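Local coordinates for protein delta-1-pyrroline-5-carboxylate dehydrogenase, mitochondrial (Mus musculus, PDB 4E3X) that catalyses the NAD+-dependent oxidation of glutamate gamma-semialdehyde to glutamate, the closing step of proline degradation in mitochondria, at residues P138-A141 against E142-K146; E159-A162 against A163-I167; L166-F169 against F170-A174; F210-T213 against A214-G217; G512-V515 against G516-P519. One frame throughout, in Å; residues are numbered along the deposited sequence.

Contact 1: P138-A141 against E142-K146; sequences PRRA and EVLAK
Glu142 reaches back over one turn to Arg139 and forward over the next to Lys146, and its side chain can be followed atom by atom. CB rests against the carbonyl O of Arg139, at 3.6 Å. With CG anti to the backbone N (chi1 176°), the rest of the chain runs out extended and carries the carboxylate alongside the arginine, both side chains pointing the same way. OE1 accepts the NE proton of Arg139 at 2.9 Å in a salt bridge bent to 145° at the hydrogen; the donor comes from the syn side of the carboxylate. Guanidinium and carboxylate are only 11° from coplanar, and OE1 meets the guanidinium at its edge, tilted slightly from its plane. OE2 takes Lys146 NZ at 2.7 Å on its anti side and a proton from a water, 2.7 Å away, that in turn accepts from Arg139 NH1. Both carboxylate oxygens are thus engaged, and the acid probably offsets the like charges of Arg139 and Lys146. Arg139 has a second acid outside, Glu251 of helix 239-251, through NH2.

The backbone supplies the scaffold: Val143 N donates to Arg139 O at 3.1 Å and Leu144 N to Arg140 O at 3.0 Å. Leu144 CD1 folds down beside Arg140 O, at 3.3 Å, while the Arg140 head leaves for Glu159 and Glu35. A further water joins Pro138 O to Glu142 N. The pattern is that of an opening helical turn, here helix 140-151, braced by an i/i+3 and i/i+4 salt-bridge network.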
loop_
_atom_site.group_PDB
_atom_site.type_symbol
_atom_site.label_atom_id
_atom_site.label_comp_id
_atom_site.label_asym_id
_atom_site.label_seq_id
_atom_site.Cartn_x
_atom_site.Cartn_y
_atom_site.Cartn_z
ATOM N N PRO B 138 -13.301 -31.586 11.290
ATOM C CA PRO B 138 -14.660 -32.066 11.031
ATOM C C PRO B 138 -15.298 -31.533 9.754
ATOM O O PRO B 138 -16.202 -32.186 9.238
ATOM C CB PRO B 138 -15.440 -31.592 12.265
ATOM C CG PRO B 138 -14.645 -30.428 12.799
ATOM C CD PRO B 138 -13.212 -30.815 12.544
ATOM N N ARG B 139 -14.844 -30.389 9.256
ATOM C CA ARG B 139 -15.465 -29.783 8.076
ATOM C C ARG B 139 -14.650 -29.973 6.802
ATOM O O ARG B 139 -15.036 -29.476 5.744
ATOM C CB ARG B 139 -15.757 -28.293 8.309
ATOM C CG ARG B 139 -16.609 -28.019 9.540
ATOM C CD ARG B 139 -18.038 -28.537 9.379
ATOM N NE ARG B 139 -18.956 -27.508 8.892
ATOM C CZ ARG B 139 -19.576 -26.631 9.679
ATOM N NH1 ARG B 139 -20.395 -25.728 9.155
ATOM N NH2 ARG B 139 -19.374 -26.648 10.992
ATOM N N ARG B 140 -13.531 -30.685 6.901
ATOM C CA ARG B 140 -12.650 -30.844 5.745
ATOM C C ARG B 140 -13.367 -31.513 4.579
ATOM O O ARG B 140 -13.319 -31.032 3.449
ATOM C CB ARG B 140 -11.391 -31.646 6.105
ATOM C CG ARG B 140 -10.215 -31.362 5.161
ATOM C CD ARG B 140 -9.115 -32.411 5.306
ATOM N NE ARG B 140 -7.836 -31.992 4.733
ATOM C CZ ARG B 140 -6.872 -31.398 5.430
ATOM N NH1 ARG B 140 -5.731 -31.064 4.840
ATOM N NH2 ARG B 140 -7.054 -31.128 6.720
ATOM N N ALA B 141 -14.024 -32.634 4.849
ATOM C CA ALA B 141 -14.641 -33.397 3.773
ATOM C C ALA B 141 -15.733 -32.573 3.087
ATOM O O ALA B 141 -15.856 -32.593 1.859
ATOM C CB ALA B 141 -15.184 -34.733 4.292
ATOM N N GLU B 142 -16.507 -31.833 3.875
ATOM C CA GLU B 142 -17.547 -30.966 3.330
ATOM C C GLU B 142 -17.000 -29.924 2.357
ATOM O O GLU B 142 -17.500 -29.787 1.236
ATOM C CB GLU B 142 -18.286 -30.258 4.468
ATOM C CG GLU B 142 -19.321 -29.253 3.974
ATOM C CD GLU B 142 -19.785 -28.281 5.045
ATOM O OE1 GLU B 142 -19.563 -28.546 6.246
ATOM O OE2 GLU B 142 -20.384 -27.248 4.678
ATOM N N VAL B 143 -15.993 -29.167 2.780
ATOM C CA VAL B 143 -15.492 -28.101 1.907
ATOM C C VAL B 143 -14.784 -28.664 0.673
ATOM O O VAL B 143 -14.861 -28.083 -0.409
ATOM C CB VAL B 143 -14.633 -27.037 2.645
ATOM C CG1 VAL B 143 -15.458 -26.373 3.750
ATOM C CG2 VAL B 143 -13.341 -27.628 3.188
ATOM N N LEU B 144 -14.104 -29.794 0.839
ATOM C CA LEU B 144 -13.506 -30.457 -0.314
ATOM C C LEU B 144 -14.584 -30.884 -1.312
ATOM O O LEU B 144 -14.479 -30.609 -2.507
ATOM C CB LEU B 144 -12.676 -31.664 0.127
ATOM C CG LEU B 144 -11.184 -31.424 0.376
ATOM C CD1 LEU B 144 -10.921 -30.246 1.284
ATOM C CD2 LEU B 144 -10.564 -32.689 0.943
ATOM N N ALA B 145 -15.610 -31.571 -0.816
ATOM C CA ALA B 145 -16.649 -32.112 -1.681
ATOM C C ALA B 145 -17.381 -30.998 -2.416
ATOM O O ALA B 145 -17.696 -31.129 -3.606
ATOM C CB ALA B 145 -17.629 -32.961 -0.875
ATOM N N LYS B 146 -17.639 -29.896 -1.713
ATOM C CA LYS B 146 -18.365 -28.788 -2.319
ATOM C C LYS B 146 -17.529 -28.099 -3.396
ATOM O O LYS B 146 -18.067 -27.609 -4.381
ATOM C CB LYS B 146 -18.821 -27.798 -1.247
ATOM C CG LYS B 146 -19.938 -28.375 -0.392
ATOM C CD LYS B 146 -20.405 -27.441 0.714
ATOM C CE LYS B 146 -21.591 -28.049 1.435
ATOM N NZ LYS B 146 -22.068 -27.196 2.560
HETATM O O HOH W 1 -17.178 -32.545 6.680
HETATM O O HOH W 2 -20.345 -25.080 6.368
#

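Contact 2: E159-A162 against A163-I167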
loop_
_atom_site.group_PDB
_atom_site.type_symbol
_atom_site.label_atom_id
_atom_site.label_comp_id
_atom_site.label_asym_id
_atom_site.label_seq_id
_atom_site.Cartn_x
_atom_site.Cartn_y
_atom_site.Cartn_z
ATOM N N GLU B 159 -8.130 -30.455 -2.162
ATOM C CA GLU B 159 -7.365 -30.573 -0.925
ATOM C C GLU B 159 -6.357 -29.447 -0.737
ATOM O O GLU B 159 -6.261 -28.876 0.349
ATOM C CB GLU B 159 -6.663 -31.934 -0.856
ATOM C CG GLU B 159 -5.532 -32.025 0.156
ATOM C CD GLU B 159 -5.997 -32.130 1.604
ATOM O OE1 GLU B 159 -7.215 -32.042 1.875
ATOM O OE2 GLU B 159 -5.124 -32.309 2.477
ATOM N N ILE B 160 -5.606 -29.121 -1.782
ATOM C CA ILE B 160 -4.609 -28.065 -1.651
ATOM C C ILE B 160 -5.222 -26.674 -1.549
ATOM O O ILE B 160 -4.557 -25.748 -1.094
ATOM C CB ILE B 160 -3.542 -28.095 -2.769
ATOM C CG1 ILE B 160 -4.139 -27.720 -4.126
ATOM C CG2 ILE B 160 -2.843 -29.449 -2.805
ATOM C CD1 ILE B 160 -3.116 -27.716 -5.257
ATOM N N ASP B 161 -6.488 -26.553 -1.946
ATOM C CA ASP B 161 -7.198 -25.278 -2.002
ATOM C C ASP B 161 -8.116 -25.081 -0.788
ATOM O O ASP B 161 -7.796 -24.315 0.128
ATOM C CB ASP B 161 -7.996 -25.219 -3.320
ATOM C CG ASP B 161 -8.993 -24.064 -3.382
ATOM O OD1 ASP B 161 -8.856 -23.098 -2.606
ATOM O OD2 ASP B 161 -9.922 -24.130 -4.225
ATOM N N ALA B 162 -9.263 -25.761 -0.792
ATOM C CA ALA B 162 -10.301 -25.535 0.218
ATOM C C ALA B 162 -9.864 -25.947 1.610
ATOM O O ALA B 162 -10.358 -25.419 2.606
ATOM C CB ALA B 162 -11.583 -26.254 -0.164
ATOM N N ALA B 163 -8.959 -26.913 1.683
ATOM C CA ALA B 163 -8.376 -27.259 2.963
ATOM C C ALA B 163 -7.064 -26.501 3.159
ATOM O O ALA B 163 -7.048 -25.464 3.804
ATOM C CB ALA B 163 -8.180 -28.765 3.093
ATOM N N ALA B 164 -5.975 -26.991 2.576
ATOM C CA ALA B 164 -4.650 -26.500 2.941
ATOM C C ALA B 164 -4.451 -24.996 2.790
ATOM O O ALA B 164 -4.069 -24.338 3.745
ATOM C CB ALA B 164 -3.571 -27.243 2.191
ATOM N N GLU B 165 -4.715 -24.439 1.612
ATOM C CA GLU B 165 -4.444 -23.020 1.420
ATOM C C GLU B 165 -5.328 -22.139 2.296
ATOM O O GLU B 165 -4.851 -21.171 2.878
ATOM C CB GLU B 165 -4.583 -22.614 -0.045
ATOM C CG GLU B 165 -4.047 -21.219 -0.303
ATOM C CD GLU B 165 -3.959 -20.888 -1.774
ATOM O OE1 GLU B 165 -4.824 -21.358 -2.542
ATOM O OE2 GLU B 165 -3.019 -20.164 -2.167
ATOM N N LEU B 166 -6.613 -22.472 2.380
ATOM C CA LEU B 166 -7.547 -21.681 3.176
ATOM C C LEU B 166 -7.177 -21.722 4.660
ATOM O O LEU B 166 -7.113 -20.694 5.339
ATOM C CB LEU B 166 -8.971 -22.195 2.964
ATOM C CG LEU B 166 -10.028 -21.458 3.787
ATOM C CD1 LEU B 166 -9.939 -19.958 3.562
ATOM C CD2 LEU B 166 -11.408 -21.973 3.417
ATOM N N ILE B 167 -6.918 -22.927 5.149
ATOM C CA ILE B 167 -6.472 -23.109 6.520
ATOM C C ILE B 167 -5.186 -22.315 6.783
ATOM O O ILE B 167 -5.068 -21.616 7.798
ATOM C CB ILE B 167 -6.252 -24.605 6.818
ATOM C CG1 ILE B 167 -7.596 -25.342 6.892
ATOM C CG2 ILE B 167 -5.473 -24.806 8.107
ATOM C CD1 ILE B 167 -7.447 -26.857 6.766
#
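Asp161 and Glu165 both set CG anti to the backbone N (chi1 169° and -169°), which turns their carboxylates to the same side of the helix and leaves OD1 of Asp161 4.4 Å from OE1 of Glu165. Like charges so close would be expected to repel; the cost is probably eased by what holds Asp161, whose OD2 meets Lys153 and the N-H of Thr213 while OD1 accepts the N-H of Ala214.

The backbone between them is wider than an alpha-helix. Ala164 N donates to Glu159 O at 2.9 Å, Glu165 N to Ile160 O at 3.0 Å and Leu166 N to Asp161 O at 3.1 Å, each five residues back. The middle bond is the least direct, its donor standing 49° above the carbonyl plane of Ile160. Ile167 N returns to the four-residue step, at Ala163 O, so Ala162 O is passed over: it is buried without a polar partner, with Leu166 CB against it at 3.5 Å. On another side, Glu159 OE1 packs on Ala163 CB at 3.6 Å while its OE2 pairs with Arg140. These consecutive i+5 bonds define a pi-type turn within helix 155-180, placed where Glu165 lines the pocket that holds a bound proline.

Contact 3: L166-F169 against F170-A174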
loop_
_atom_site.group_PDB
_atom_site.type_symbol
_atom_site.label_atom_id
_atom_site.label_comp_id
_atom_site.label_asym_id
_atom_site.label_seq_id
_atom_site.Cartn_x
_atom_site.Cartn_y
_atom_site.Cartn_z
ATOM N N LEU B 166 -6.613 -22.472 2.380
ATOM C CA LEU B 166 -7.547 -21.681 3.176
ATOM C C LEU B 166 -7.177 -21.722 4.660
ATOM O O LEU B 166 -7.113 -20.694 5.339
ATOM C CB LEU B 166 -8.971 -22.195 2.964
ATOM C CG LEU B 166 -10.028 -21.458 3.787
ATOM C CD1 LEU B 166 -9.939 -19.958 3.562
ATOM C CD2 LEU B 166 -11.408 -21.973 3.417
ATOM N N ILE B 167 -6.918 -22.927 5.149
ATOM C CA ILE B 167 -6.472 -23.109 6.520
ATOM C C ILE B 167 -5.186 -22.315 6.783
ATOM O O ILE B 167 -5.068 -21.616 7.798
ATOM C CB ILE B 167 -6.252 -24.605 6.818
ATOM C CG1 ILE B 167 -7.596 -25.342 6.892
ATOM C CG2 ILE B 167 -5.473 -24.806 8.107
ATOM C CD1 ILE B 167 -7.447 -26.857 6.766
ATOM N N ASP B 168 -4.239 -22.391 5.851
ATOM C CA ASP B 168 -2.980 -21.661 6.001
ATOM C C ASP B 168 -3.181 -20.140 5.997
ATOM O O ASP B 168 -2.545 -19.434 6.781
ATOM C CB ASP B 168 -1.975 -22.048 4.914
ATOM C CG ASP B 168 -1.399 -23.458 5.095
ATOM O OD1 ASP B 168 -1.581 -24.064 6.166
ATOM O OD2 ASP B 168 -0.741 -23.946 4.148
ATOM N N PHE B 169 -4.036 -19.619 5.116
ATOM C CA PHE B 169 -4.336 -18.185 5.151
ATOM C C PHE B 169 -4.829 -17.803 6.544
ATOM O O PHE B 169 -4.367 -16.826 7.132
ATOM C CB PHE B 169 -5.442 -17.805 4.159
ATOM C CG PHE B 169 -4.970 -17.581 2.745
ATOM C CD1 PHE B 169 -3.856 -16.802 2.468
ATOM C CD2 PHE B 169 -5.685 -18.119 1.684
ATOM C CE1 PHE B 169 -3.452 -16.588 1.146
ATOM C CE2 PHE B 169 -5.295 -17.903 0.365
ATOM C CZ PHE B 169 -4.174 -17.141 0.097
ATOM N N PHE B 170 -5.786 -18.565 7.069
ATOM C CA PHE B 170 -6.369 -18.226 8.360
ATOM C C PHE B 170 -5.331 -18.287 9.483
ATOM O O PHE B 170 -5.264 -17.378 10.317
ATOM C CB PHE B 170 -7.564 -19.131 8.672
ATOM C CG PHE B 170 -8.812 -18.794 7.904
ATOM C CD1 PHE B 170 -8.850 -17.734 7.005
ATOM C CD2 PHE B 170 -9.958 -19.550 8.087
ATOM C CE1 PHE B 170 -10.016 -17.432 6.311
ATOM C CE2 PHE B 170 -11.124 -19.250 7.400
ATOM C CZ PHE B 170 -11.151 -18.193 6.506
ATOM N N ARG B 171 -4.504 -19.329 9.502
ATOM C CA ARG B 171 -3.513 -19.471 10.578
ATOM C C ARG B 171 -2.350 -18.491 10.451
ATOM O O ARG B 171 -1.975 -17.834 11.426
ATOM C CB ARG B 171 -2.982 -20.900 10.694
ATOM C CG ARG B 171 -4.025 -21.930 11.060
ATOM C CD ARG B 171 -3.387 -23.086 11.822
ATOM N NE ARG B 171 -4.301 -24.215 12.018
ATOM C CZ ARG B 171 -4.246 -25.353 11.324
ATOM N NH1 ARG B 171 -3.327 -25.520 10.376
ATOM N NH2 ARG B 171 -5.123 -26.318 11.565
ATOM N N PHE B 172 -1.770 -18.396 9.259
ATOM C CA PHE B 172 -0.635 -17.502 9.055
ATOM C C PHE B 172 -1.019 -16.030 9.173
ATOM O O PHE B 172 -0.284 -15.254 9.785
ATOM C CB PHE B 172 0.064 -17.786 7.728
ATOM C CG PHE B 172 0.999 -18.963 7.786
ATOM C CD1 PHE B 172 2.351 -18.789 8.064
ATOM C CD2 PHE B 172 0.524 -20.249 7.588
ATOM C CE1 PHE B 172 3.215 -19.882 8.130
ATOM C CE2 PHE B 172 1.383 -21.341 7.656
ATOM C CZ PHE B 172 2.728 -21.153 7.916
ATOM N N ASN B 173 -2.153 -15.624 8.608
ATOM C CA ASN B 173 -2.573 -14.234 8.780
ATOM C C ASN B 173 -2.845 -13.912 10.253
ATOM O O ASN B 173 -2.525 -12.825 10.720
ATOM C CB ASN B 173 -3.774 -13.879 7.912
ATOM C CG ASN B 173 -3.389 -13.623 6.476
ATOM O OD1 ASN B 173 -2.314 -13.082 6.200
ATOM N ND2 ASN B 173 -4.267 -14.001 5.549
ATOM N N ALA B 174 -3.414 -14.863 10.998
ATOM C CA ALA B 174 -3.579 -14.668 12.439
ATOM C C ALA B 174 -2.226 -14.442 13.119
ATOM O O ALA B 174 -2.081 -13.532 13.935
ATOM C CB ALA B 174 -4.298 -15.846 13.063
HETATM O O HOH W 3 -1.775 -23.623 8.906
#
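Leu166 and Phe170 lie side by side and point the same way, with methyl CD1 of the leucine over one face of the ring. CD1 sits 3.9 Å from the centroid of the Phe170 ring and 24° off its normal, a CH-pi contact displaced toward CZ, which is 3.6 Å from CD1. A leucine in place of Phe170 has no ring for the Leu166 methyl or for Phe128 to pack on, and would probably leave both without their aromatic partner.

Ile167 and Arg171 repeat the parallel approach one residue on. Here CG2 of Ile167 lies over a face of the guanidinium, tightly, 3.2 Å from NH1 of Arg171; the isoleucine holds CG1 beside the backbone N (chi1 -71°), which leaves CG2 directed along the helix toward the arginine. The same NH1 donates to a water that also donates to OD1 of Asp168, linking two charged groups that do not touch. Both have firmer partners outside: Arg171 NH1 forms a salt bridge with Glu35, and Asp168 OD1 accepts from the Glu35 backbone N.

Phe172 meets the preceding turn edge-on, CD2 being 3.3 Å from Asp168 O in the plane of its ring. Phe169 and Asn173 run alongside with ring and amide planes 10° apart, CD1 of Phe169 being 4.2 Å from ND2 of Asn173. Four backbone bonds of the regular alpha type, among them Phe172 N to Asp168 O at 2.8 Å, hold this turn of helix 155-180. Its sides meet helix 121-136 at Ile167 and Arg171, helix 213-225 at Phe169 and Asn173, and helix 239-251 at Leu166 and Phe170.

Contact 4: F210-T213 against A214-G217; sequences FNFT and AIGG. With PRO (proline), chain K; PRO (proline), chain J.
Phe212 O is gripped twice: Ile215 N donates to it at 3.2 Å, and a water donates at 2.8 Å. This is the start of helix 213-225, with Phe212 at the N-cap position, in the loop that follows strand 203-207 of the parallel, Rossmann-type sheet of the NAD-binding domain. The Ile215 bond is bent, 135° at the hydrogen, and its donor stands 67° above the carbonyl plane. The same water accepts weakly from Gly216 N, bridging the first turn.

The side chains of Phe212 and Ile215 cross obliquely, CB of Phe212 lying 3.7 Å from CG1 of Ile215. Keeping CG beside the backbone N (chi1 -73°), Phe212 extends its ring to the bound proline of the active-site pocket, whose CG lies over one face; CE1 of Phe212 is 3.6 Å from CB of that proline. An alanine here is likely to open a gap beside both that proline and Ile215 CD1, and would remove the cation-pi partner of Lys153.

Asn211, which probably stabilises the transition state, donates through ND2 to Gln346 O. Phe210 serves a different proline molecule, with CD2 of Phe210 3.6 Å from the CD atom of that ligand.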
loop_
_atom_site.group_PDB
_atom_site.type_symbol
_atom_site.label_atom_id
_atom_site.label_comp_id
_atom_site.label_asym_id
_atom_site.label_seq_id
_atom_site.Cartn_x
_atom_site.Cartn_y
_atom_site.Cartn_z
ATOM N N PHE B 210 -13.852 -17.741 -9.156
ATOM C CA PHE B 210 -14.368 -19.096 -9.073
ATOM C C PHE B 210 -13.317 -20.122 -8.721
ATOM O O PHE B 210 -13.639 -21.205 -8.222
ATOM C CB PHE B 210 -15.018 -19.518 -10.399
ATOM C CG PHE B 210 -14.036 -19.862 -11.497
ATOM C CD1 PHE B 210 -13.590 -21.170 -11.669
ATOM C CD2 PHE B 210 -13.577 -18.890 -12.374
ATOM C CE1 PHE B 210 -12.691 -21.497 -12.678
ATOM C CE2 PHE B 210 -12.685 -19.211 -13.388
ATOM C CZ PHE B 210 -12.241 -20.517 -13.536
ATOM N N ASN B 211 -12.065 -19.815 -9.035
ATOM C CA ASN B 211 -11.103 -20.899 -9.224
ATOM C C ASN B 211 -10.400 -21.408 -7.984
ATOM O O ASN B 211 -9.801 -22.480 -8.012
ATOM C CB ASN B 211 -10.118 -20.580 -10.348
ATOM C CG ASN B 211 -9.236 -19.400 -10.034
ATOM O OD1 ASN B 211 -9.598 -18.517 -9.259
ATOM N ND2 ASN B 211 -8.063 -19.371 -10.652
ATOM N N PHE B 212 -10.468 -20.642 -6.901
ATOM C CA PHE B 212 -9.962 -21.100 -5.614
ATOM C C PHE B 212 -10.911 -20.725 -4.500
ATOM O O PHE B 212 -11.151 -19.551 -4.252
ATOM C CB PHE B 212 -8.577 -20.525 -5.320
ATOM C CG PHE B 212 -7.494 -21.133 -6.151
ATOM C CD1 PHE B 212 -7.130 -20.564 -7.362
ATOM C CD2 PHE B 212 -6.850 -22.289 -5.738
ATOM C CE1 PHE B 212 -6.136 -21.129 -8.140
ATOM C CE2 PHE B 212 -5.852 -22.865 -6.514
ATOM C CZ PHE B 212 -5.495 -22.279 -7.714
ATOM N N THR B 213 -11.450 -21.734 -3.832
ATOM C CA THR B 213 -12.260 -21.507 -2.643
ATOM C C THR B 213 -11.501 -20.682 -1.605
ATOM O O THR B 213 -12.081 -19.821 -0.942
ATOM C CB THR B 213 -12.699 -22.859 -2.067
ATOM O OG1 THR B 213 -13.546 -23.486 -3.028
ATOM C CG2 THR B 213 -13.449 -22.718 -0.744
ATOM N N ALA B 214 -10.201 -20.943 -1.480
ATOM C CA ALA B 214 -9.383 -20.286 -0.470
ATOM C C ALA B 214 -9.273 -18.780 -0.688
ATOM O O ALA B 214 -9.166 -18.018 0.271
ATOM C CB ALA B 214 -7.990 -20.913 -0.427
ATOM N N ILE B 215 -9.266 -18.345 -1.946
ATOM C CA ILE B 215 -9.096 -16.927 -2.239
ATOM C C ILE B 215 -10.256 -16.109 -1.687
ATOM O O ILE B 215 -10.044 -15.044 -1.120
ATOM C CB ILE B 215 -8.878 -16.675 -3.745
ATOM C CG1 ILE B 215 -7.514 -17.222 -4.166
ATOM C CG2 ILE B 215 -8.936 -15.185 -4.059
ATOM C CD1 ILE B 215 -7.207 -17.067 -5.639
ATOM N N GLY B 216 -11.476 -16.621 -1.819
ATOM C CA GLY B 216 -12.633 -15.948 -1.254
ATOM C C GLY B 216 -12.519 -15.787 0.249
ATOM O O GLY B 216 -12.781 -14.715 0.805
ATOM N N GLY B 217 -12.118 -16.861 0.915
ATOM C CA GLY B 217 -11.927 -16.824 2.353
ATOM C C GLY B 217 -10.909 -15.777 2.760
ATOM O O GLY B 217 -11.102 -15.061 3.744
HETATM N N PRO K . -1.867 -19.502 -5.576
HETATM C CA PRO K . -2.201 -20.420 -6.667
HETATM C C PRO K . -0.964 -21.029 -7.318
HETATM O O PRO K . 0.174 -20.615 -7.075
HETATM C CB PRO K . -2.934 -19.513 -7.655
HETATM C CG PRO K . -3.646 -18.549 -6.772
HETATM C CD PRO K . -2.733 -18.309 -5.584
HETATM O OXT PRO K . -1.086 -21.968 -8.107
HETATM N N PRO J . -16.219 -18.126 -16.408
HETATM C CA PRO J . -16.750 -16.828 -16.835
HETATM C C PRO J . -16.084 -16.343 -18.119
HETATM O O PRO J . -15.309 -17.074 -18.743
HETATM C CB PRO J . -16.411 -15.895 -15.655
HETATM C CG PRO J . -15.603 -16.732 -14.676
HETATM C CD PRO J . -15.967 -18.152 -14.959
HETATM O OXT PRO J . -16.319 -15.220 -18.566
HETATM O O HOH W 4 -13.174 -17.636 -4.311
#

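Contact 5: G512-V515 against G516-P519. With PRO (proline), chain K.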
loop_
_atom_site.group_PDB
_atom_site.type_symbol
_atom_site.label_atom_id
_atom_site.label_comp_id
_atom_site.label_asym_id
_atom_site.label_seq_id
_atom_site.Cartn_x
_atom_site.Cartn_y
_atom_site.Cartn_z
ATOM N N GLY B 512 1.133 -23.713 -7.641
ATOM C CA GLY B 512 1.202 -24.358 -6.343
ATOM C C GLY B 512 1.950 -23.608 -5.263
ATOM O O GLY B 512 2.603 -24.225 -4.422
ATOM N N SER B 513 1.858 -22.284 -5.268
ATOM C CA SER B 513 2.442 -21.518 -4.177
ATOM C C SER B 513 1.826 -21.946 -2.848
ATOM O O SER B 513 0.643 -22.290 -2.766
ATOM C CB SER B 513 2.245 -20.018 -4.384
ATOM O OG SER B 513 0.869 -19.676 -4.327
ATOM N N VAL B 514 2.650 -21.935 -1.812
ATOM C CA VAL B 514 2.221 -22.335 -0.487
ATOM C C VAL B 514 2.351 -21.153 0.472
ATOM O O VAL B 514 3.378 -20.473 0.514
ATOM C CB VAL B 514 3.044 -23.538 0.001
ATOM C CG1 VAL B 514 2.744 -23.843 1.463
ATOM C CG2 VAL B 514 2.754 -24.757 -0.871
ATOM N N VAL B 515 1.293 -20.905 1.231
ATOM C CA VAL B 515 1.258 -19.799 2.179
ATOM C C VAL B 515 2.443 -19.867 3.144
ATOM O O VAL B 515 2.780 -20.937 3.660
ATOM C CB VAL B 515 -0.075 -19.796 2.949
ATOM C CG1 VAL B 515 -0.038 -18.826 4.120
ATOM C CG2 VAL B 515 -1.214 -19.461 2.004
ATOM N N GLY B 516 3.095 -18.727 3.360
ATOM C CA GLY B 516 4.231 -18.670 4.261
ATOM C C GLY B 516 5.534 -19.133 3.632
ATOM O O GLY B 516 6.597 -18.982 4.226
ATOM N N GLN B 517 5.451 -19.698 2.431
ATOM C CA GLN B 517 6.619 -20.246 1.737
ATOM C C GLN B 517 6.873 -19.494 0.432
ATOM O O GLN B 517 7.993 -19.038 0.174
ATOM C CB GLN B 517 6.441 -21.745 1.487
ATOM C CG GLN B 517 6.383 -22.536 2.786
ATOM C CD GLN B 517 6.248 -24.024 2.579
ATOM O OE1 GLN B 517 6.647 -24.560 1.545
ATOM N NE2 GLN B 517 5.670 -24.703 3.563
ATOM N N GLN B 518 5.830 -19.367 -0.389
ATOM C CA GLN B 518 5.880 -18.526 -1.582
ATOM C C GLN B 518 4.702 -17.558 -1.599
ATOM O O GLN B 518 3.684 -17.825 -2.244
ATOM C CB GLN B 518 5.864 -19.370 -2.861
ATOM C CG GLN B 518 6.981 -20.381 -2.957
ATOM C CD GLN B 518 6.600 -21.720 -2.382
ATOM O OE1 GLN B 518 5.425 -22.091 -2.353
ATOM N NE2 GLN B 518 7.595 -22.462 -1.927
ATOM N N PRO B 519 4.834 -16.430 -0.879
ATOM C CA PRO B 519 3.819 -15.375 -0.962
ATOM C C PRO B 519 3.523 -15.075 -2.430
ATOM O O PRO B 519 4.449 -15.020 -3.255
ATOM C CB PRO B 519 4.503 -14.195 -0.271
ATOM C CG PRO B 519 5.385 -14.863 0.745
ATOM C CD PRO B 519 5.939 -16.059 0.025
HETATM N N PRO K . -1.867 -19.502 -5.576
HETATM C CA PRO K . -2.201 -20.420 -6.667
HETATM C C PRO K . -0.964 -21.029 -7.318
HETATM O O PRO K . 0.174 -20.615 -7.075
HETATM C CB PRO K . -2.934 -19.513 -7.655
HETATM C CG PRO K . -3.646 -18.549 -6.772
HETATM C CD PRO K . -2.733 -18.309 -5.584
HETATM O OXT PRO K . -1.086 -21.968 -8.107
#
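Backbone hydrogen bonds fold Gln517 and Gln518 back onto Val514. Val514 O accepts two N-H groups, from Gln517 N at 2.9 Å and from Gln518 N at 2.8 Å. The second donor lies in the carbonyl plane, whereas the first is tilted from it.

A side-chain bond adds to these. Gln518 bends at chi2, curling its amide back so that OE1 receives Val514 N at 2.8 Å; one glutamine thereby engages both the N-H and, through its own backbone N, the C=O of the same valine. Its NE2 donates to Asn193 of the second subunit, so the loop also takes part in the dimer interface.

The Gln517 N bond closes a type II beta-turn over Val514-Gln517, identified by psi of Val515 (134°) and the positive phi of Gly516 (81°); a side chain at Gly516 would run into Val515 O.

Van der Waals contact is modest. Val514 and Gln517 lie side by side, CG1 of the valine 3.7 Å from CD of the glutamine, whose NE2 is taken by Asn34. Ser513 CB touches Gln518 O at 3.4 Å.

Ligand bonds occupy the other end, where the carboxylate of the bound proline is held. Gly512 N donates to OXT of the proline at 2.9 Å, almost straight at 175°. Ser513 N donates to the proline O at 3.0 Å, and Ser513 OG donates to that same O, also at 3.0 Å. The backbone angles of Gly512 would press any CB against the preceding carbonyl O, so only glycine fits comfortably, and Ser513 is a substrate-binding residue, consistent with the proline carboxylate standing in for that of glutamate semialdehyde.

In the fold
All five contacts are local, and they follow along the chain without crossing, contacts 2 and 3 overlapping at Leu166 and Ile167. Contact 1 opens helix 140-151; contacts 2 and 3 are successive turns of helix 155-180. Arg140 of contact 1 joins the two helices through a salt bridge to Glu159 of contact 2. Further on, contact 4 starts helix 213-225, its first N-H groups received by Asp161 of contact 2, while Ala214 and Gly217 pack on contact 3. Contact 5 alone closes a turn between strands, 503-506 and 523-524; its Val515 lies against Glu165, Asp168, Phe169 and Phe172. Contacts 4 and 5, centres about 15 Å apart, do not touch but meet the same bound proline.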